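Local coordinates for membrane lipoprotein family protein (PDB 4PEV) that probably serves as the solute-binding component of an ABC transporter, holding adenosine in the cleft between two alpha/beta domains, at residues C[84-89]-C[311-316]; C[201-206]-C[409-414]. All coordinates share one frame; numbering follows the deposited sequence.

Contact 1 of 2, residues C[84-89]-C[311-316]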
# COMPACT_ATOMS: atom_id res chain seq x y z
N LEU C 84 -11.19 21.59 -8.50
CA LEU C 84 -12.66 21.63 -8.62
C LEU C 84 -13.35 22.63 -7.69
O LEU C 84 -14.54 22.84 -7.83
CB LEU C 84 -13.27 20.24 -8.35
CG LEU C 84 -12.56 19.06 -9.02
CD1 LEU C 84 -13.33 17.78 -8.79
CD2 LEU C 84 -12.35 19.31 -10.50
N GLY C 85 -12.62 23.22 -6.75
CA GLY C 85 -13.16 24.30 -5.91
C GLY C 85 -13.94 23.89 -4.67
O GLY C 85 -14.59 24.73 -4.06
N VAL C 86 -13.84 22.62 -4.27
CA VAL C 86 -14.63 22.11 -3.15
C VAL C 86 -14.00 22.43 -1.79
O VAL C 86 -12.80 22.71 -1.71
CB VAL C 86 -14.91 20.58 -3.28
CG1 VAL C 86 -14.99 20.15 -4.74
CG2 VAL C 86 -13.86 19.74 -2.59
N ASP C 87 -14.81 22.39 -0.72
CA ASP C 87 -14.32 22.52 0.66
C ASP C 87 -14.09 21.14 1.22
O ASP C 87 -14.99 20.31 1.21
CB ASP C 87 -15.33 23.22 1.58
CG ASP C 87 -15.84 24.53 1.01
OD1 ASP C 87 -15.12 25.18 0.20
OD2 ASP C 87 -16.98 24.91 1.37
N VAL C 88 -12.87 20.90 1.70
CA VAL C 88 -12.56 19.65 2.37
C VAL C 88 -12.36 19.89 3.87
O VAL C 88 -11.74 20.86 4.27
CB VAL C 88 -11.33 18.99 1.72
CG1 VAL C 88 -10.91 17.75 2.49
CG2 VAL C 88 -11.65 18.61 0.29
N VAL C 89 -12.94 19.01 4.69
CA VAL C 89 -12.65 18.93 6.12
C VAL C 89 -12.08 17.55 6.37
O VAL C 89 -12.64 16.56 5.89
CB VAL C 89 -13.94 19.08 6.95
CG1 VAL C 89 -13.67 18.80 8.42
CG2 VAL C 89 -14.55 20.45 6.75
N ASP C 311 -16.87 12.94 -9.50
CA ASP C 311 -18.18 12.35 -9.78
C ASP C 311 -19.28 13.16 -9.09
O ASP C 311 -20.24 13.56 -9.74
CB ASP C 311 -18.24 10.87 -9.34
CG ASP C 311 -17.59 9.90 -10.35
OD1 ASP C 311 -16.88 10.34 -11.28
OD2 ASP C 311 -17.79 8.68 -10.21
N VAL C 312 -19.14 13.45 -7.80
CA VAL C 312 -20.18 14.22 -7.10
C VAL C 312 -20.30 15.63 -7.67
O VAL C 312 -21.40 16.12 -7.87
CB VAL C 312 -19.94 14.31 -5.59
CG1 VAL C 312 -20.92 15.29 -4.94
CG2 VAL C 312 -20.07 12.93 -4.96
N VAL C 313 -19.16 16.27 -7.94
CA VAL C 313 -19.16 17.65 -8.44
C VAL C 313 -19.91 17.78 -9.77
O VAL C 313 -20.53 18.81 -10.05
CB VAL C 313 -17.71 18.20 -8.54
CG1 VAL C 313 -17.63 19.43 -9.44
CG2 VAL C 313 -17.17 18.53 -7.16
N GLU C 314 -19.87 16.71 -10.57
CA GLU C 314 -20.52 16.68 -11.88
C GLU C 314 -21.81 15.85 -11.89
O GLU C 314 -22.23 15.37 -12.94
CB GLU C 314 -19.50 16.17 -12.90
CG GLU C 314 -18.18 16.90 -12.77
CD GLU C 314 -17.27 16.74 -13.96
OE1 GLU C 314 -16.78 17.77 -14.47
OE2 GLU C 314 -17.03 15.59 -14.39
N GLY C 315 -22.43 15.67 -10.72
CA GLY C 315 -23.66 14.87 -10.57
C GLY C 315 -23.70 13.50 -11.22
O GLY C 315 -24.77 13.02 -11.55
N ARG C 316 -22.54 12.86 -11.43
CA ARG C 316 -22.49 11.50 -11.97
C ARG C 316 -21.96 10.49 -10.94
O ARG C 316 -21.24 9.54 -11.29
CB ARG C 316 -21.70 11.42 -13.30
CG ARG C 316 -20.53 12.37 -13.47
CD ARG C 316 -19.79 12.14 -14.79
NE ARG C 316 -18.56 11.37 -14.60
CZ ARG C 316 -17.39 11.87 -14.17
NH1 ARG C 316 -17.25 13.16 -13.88
NH2 ARG C 316 -16.35 11.06 -14.03

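Contact 2 of 2, residues C[201-206]-C[409-414]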
# COMPACT_ATOMS: atom_id res chain seq x y z
N PHE C 201 -2.11 -8.32 0.08
CA PHE C 201 -0.68 -8.00 0.01
C PHE C 201 0.10 -9.27 0.28
O PHE C 201 0.92 -9.68 -0.53
CB PHE C 201 -0.25 -6.91 1.02
CG PHE C 201 -0.51 -5.50 0.55
CD1 PHE C 201 0.29 -4.92 -0.42
CD2 PHE C 201 -1.53 -4.73 1.10
CE1 PHE C 201 0.07 -3.61 -0.83
CE2 PHE C 201 -1.76 -3.43 0.68
CZ PHE C 201 -0.96 -2.86 -0.28
N HIS C 202 -0.18 -9.90 1.43
CA HIS C 202 0.56 -11.08 1.86
C HIS C 202 0.55 -12.12 0.75
O HIS C 202 1.60 -12.52 0.27
CB HIS C 202 -0.02 -11.67 3.14
CG HIS C 202 0.81 -12.76 3.72
ND1 HIS C 202 0.44 -13.44 4.87
CD2 HIS C 202 1.99 -13.31 3.33
CE1 HIS C 202 1.37 -14.34 5.16
NE2 HIS C 202 2.31 -14.29 4.24
N ILE C 203 -0.64 -12.54 0.35
CA ILE C 203 -0.77 -13.53 -0.72
C ILE C 203 0.02 -13.15 -1.97
O ILE C 203 0.68 -13.99 -2.54
CB ILE C 203 -2.25 -13.72 -1.11
CG1 ILE C 203 -2.96 -14.56 -0.05
CG2 ILE C 203 -2.38 -14.36 -2.49
CD1 ILE C 203 -4.46 -14.56 -0.20
N GLY C 204 -0.05 -11.90 -2.39
CA GLY C 204 0.63 -11.49 -3.61
C GLY C 204 2.13 -11.47 -3.45
O GLY C 204 2.87 -11.77 -4.39
N TYR C 205 2.59 -11.11 -2.26
CA TYR C 205 4.00 -10.97 -1.99
C TYR C 205 4.66 -12.34 -1.96
O TYR C 205 5.70 -12.52 -2.58
CB TYR C 205 4.21 -10.21 -0.67
CG TYR C 205 5.65 -9.89 -0.31
CD1 TYR C 205 6.48 -9.19 -1.20
CD2 TYR C 205 6.18 -10.26 0.92
CE1 TYR C 205 7.79 -8.87 -0.87
CE2 TYR C 205 7.50 -9.95 1.26
CZ TYR C 205 8.29 -9.25 0.36
OH TYR C 205 9.59 -8.96 0.71
N LEU C 206 4.05 -13.28 -1.26
CA LEU C 206 4.52 -14.66 -1.21
C LEU C 206 4.45 -15.31 -2.58
O LEU C 206 5.37 -16.00 -3.01
CB LEU C 206 3.68 -15.48 -0.25
CG LEU C 206 4.10 -16.93 0.03
CD1 LEU C 206 5.55 -17.08 0.47
CD2 LEU C 206 3.17 -17.50 1.09
N GLU C 409 -0.54 -21.64 3.32
CA GLU C 409 -0.03 -23.03 3.45
C GLU C 409 0.40 -23.58 2.09
O GLU C 409 1.47 -24.19 1.95
CB GLU C 409 -1.09 -23.98 4.02
CG GLU C 409 -1.21 -24.03 5.54
CD GLU C 409 -2.49 -24.77 6.01
OE1 GLU C 409 -2.83 -25.86 5.48
OE2 GLU C 409 -3.16 -24.25 6.93
N GLU C 410 -0.46 -23.33 1.10
CA GLU C 410 -0.29 -23.84 -0.25
C GLU C 410 0.83 -23.14 -1.00
O GLU C 410 1.62 -23.79 -1.66
CB GLU C 410 -1.60 -23.68 -1.05
CG GLU C 410 -2.77 -24.52 -0.54
CD GLU C 410 -2.44 -26.00 -0.45
OE1 GLU C 410 -1.81 -26.55 -1.38
OE2 GLU C 410 -2.81 -26.61 0.58
N LEU C 411 0.89 -21.82 -0.90
CA LEU C 411 2.00 -21.04 -1.47
C LEU C 411 3.34 -21.36 -0.80
O LEU C 411 4.35 -21.49 -1.47
CB LEU C 411 1.73 -19.54 -1.37
CG LEU C 411 0.62 -19.04 -2.28
CD1 LEU C 411 0.48 -17.53 -2.14
CD2 LEU C 411 0.89 -19.39 -3.72
N LYS C 412 3.33 -21.50 0.53
CA LYS C 412 4.52 -21.97 1.24
C LYS C 412 4.98 -23.33 0.72
O LYS C 412 6.17 -23.63 0.76
CB LYS C 412 4.25 -22.08 2.74
CG LYS C 412 4.23 -20.76 3.49
CD LYS C 412 4.41 -21.00 4.98
CE LYS C 412 4.22 -19.72 5.80
NZ LYS C 412 4.74 -19.90 7.18
N ALA C 413 4.03 -24.14 0.26
CA ALA C 413 4.31 -25.45 -0.31
C ALA C 413 4.69 -25.42 -1.80
O ALA C 413 4.90 -26.46 -2.39
CB ALA C 413 3.10 -26.35 -0.12
N GLY C 414 4.75 -24.24 -2.41
CA GLY C 414 5.09 -24.16 -3.83
C GLY C 414 3.94 -24.46 -4.78
O GLY C 414 4.14 -24.56 -6.00

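Contact 1 of 2, residues C[84-89]-C[311-316]
The CG2 methyl of Val313 lies over CG1 of Val86, 3.6 Å away, and this pair of valines forms the closer half of a small apolar contact. In Val313 CG1 is anti to the backbone N (chi1 163°), which leaves CG2 beside that N and turned to Val86; the two side chains meet at a slant, methyl to methyl. Leu84 adds the other half. Its side chain is extended, with CD1 anti to CA (chi2 -174°), and this carries CD1 to 4.2 Å from the same CG2 of Val313. A single methyl thus receives both partners, and every cross-segment touch is dispersive. Between Leu84 and Val86 the chain turns through Gly85 at positive phi. On the other side the helix ends in a Schellman motif with Gly315 as C-prime residue: Arg316 N bonds to Asp311 O at 2.9 Å, and Gly315 N to Val312 O. Apart from the methyl contact, Arg316 sits among the carboxylates of Asp311 and Glu314, its pairing with Asp311 being electrostatic, with no N-H aimed at the oxygen. Val86 also packs on Ile309 and Val55, and Val313 on Ile53. At the edge of the parallel-sheet alpha/beta domain, the contact therefore joins the turn between helix 69-84 and strand 87-91, the outermost strand beside strand 54-59, to the C-terminal end of helix 301-313.

Contact 2 of 2, residues C[201-206]-C[409-414]
Leu206 and Leu411 point at each other from two helices, and their side chains lie antiparallel, each running past the other toward the opposite backbone. Leu206 has CG anti to its backbone nitrogen (chi1 -175°), which brings CD2 to 3.5 Å from CB of Leu411, so its branch lies against the root of the opposing side chain instead of its end. Leu411 is turned the other way, its CG beside the backbone N and its CD1 extended away from CA (chi2 -177°). That methyl passes Leu206 and arrives beside Ile203, 3.6 Å from the Ile203 carbonyl oxygen and 4.3 Å from Ile203 CG2. Lys412 borders the contact: its CG approaches CD2 of Leu206 at 4.2 Å, and beyond CG the chain stays extended. Helix 401-412 closes here with a Schellman motif in which Gly414, at positive phi, donates its N to Leu411 O. Met222 of strand 222-226, in the mixed-sheet domain of a fold consistent with the periplasmic-binding-protein clan, and Ile408 also pack on Leu206. The contact between the segments is largely aliphatic, with one methyl against a backbone carbonyl and the exposed Lys412 at its border. The segments thus meet by dispersion, while Gln210 and Gln214 of helix 196-214 donate hydrogen bonds to Leu411 O and Gly414 O, carbonyls near and just past the end of helix 401-412.

The two contacts lie on opposite sides of the chain's centre, about 41 Å apart between centres, and share no helix or strand. Contact 1 is only partly buried and joins a helix end to a turn at the margin of the parallel sheet. Contact 2 is a buried helix-helix contact beside the mixed sheet, burying 191 Å² against 112 Å². Both depend on aliphatic side chains across their segments. In contact 1 the charged groups gather within the 311-316 segment, whereas around contact 2 glutamines reach backbone carbonyls. Segment 201-206 includes Phe201, which touches the bound adenosine, although the Ile203 side chain lies about 13 Å from it.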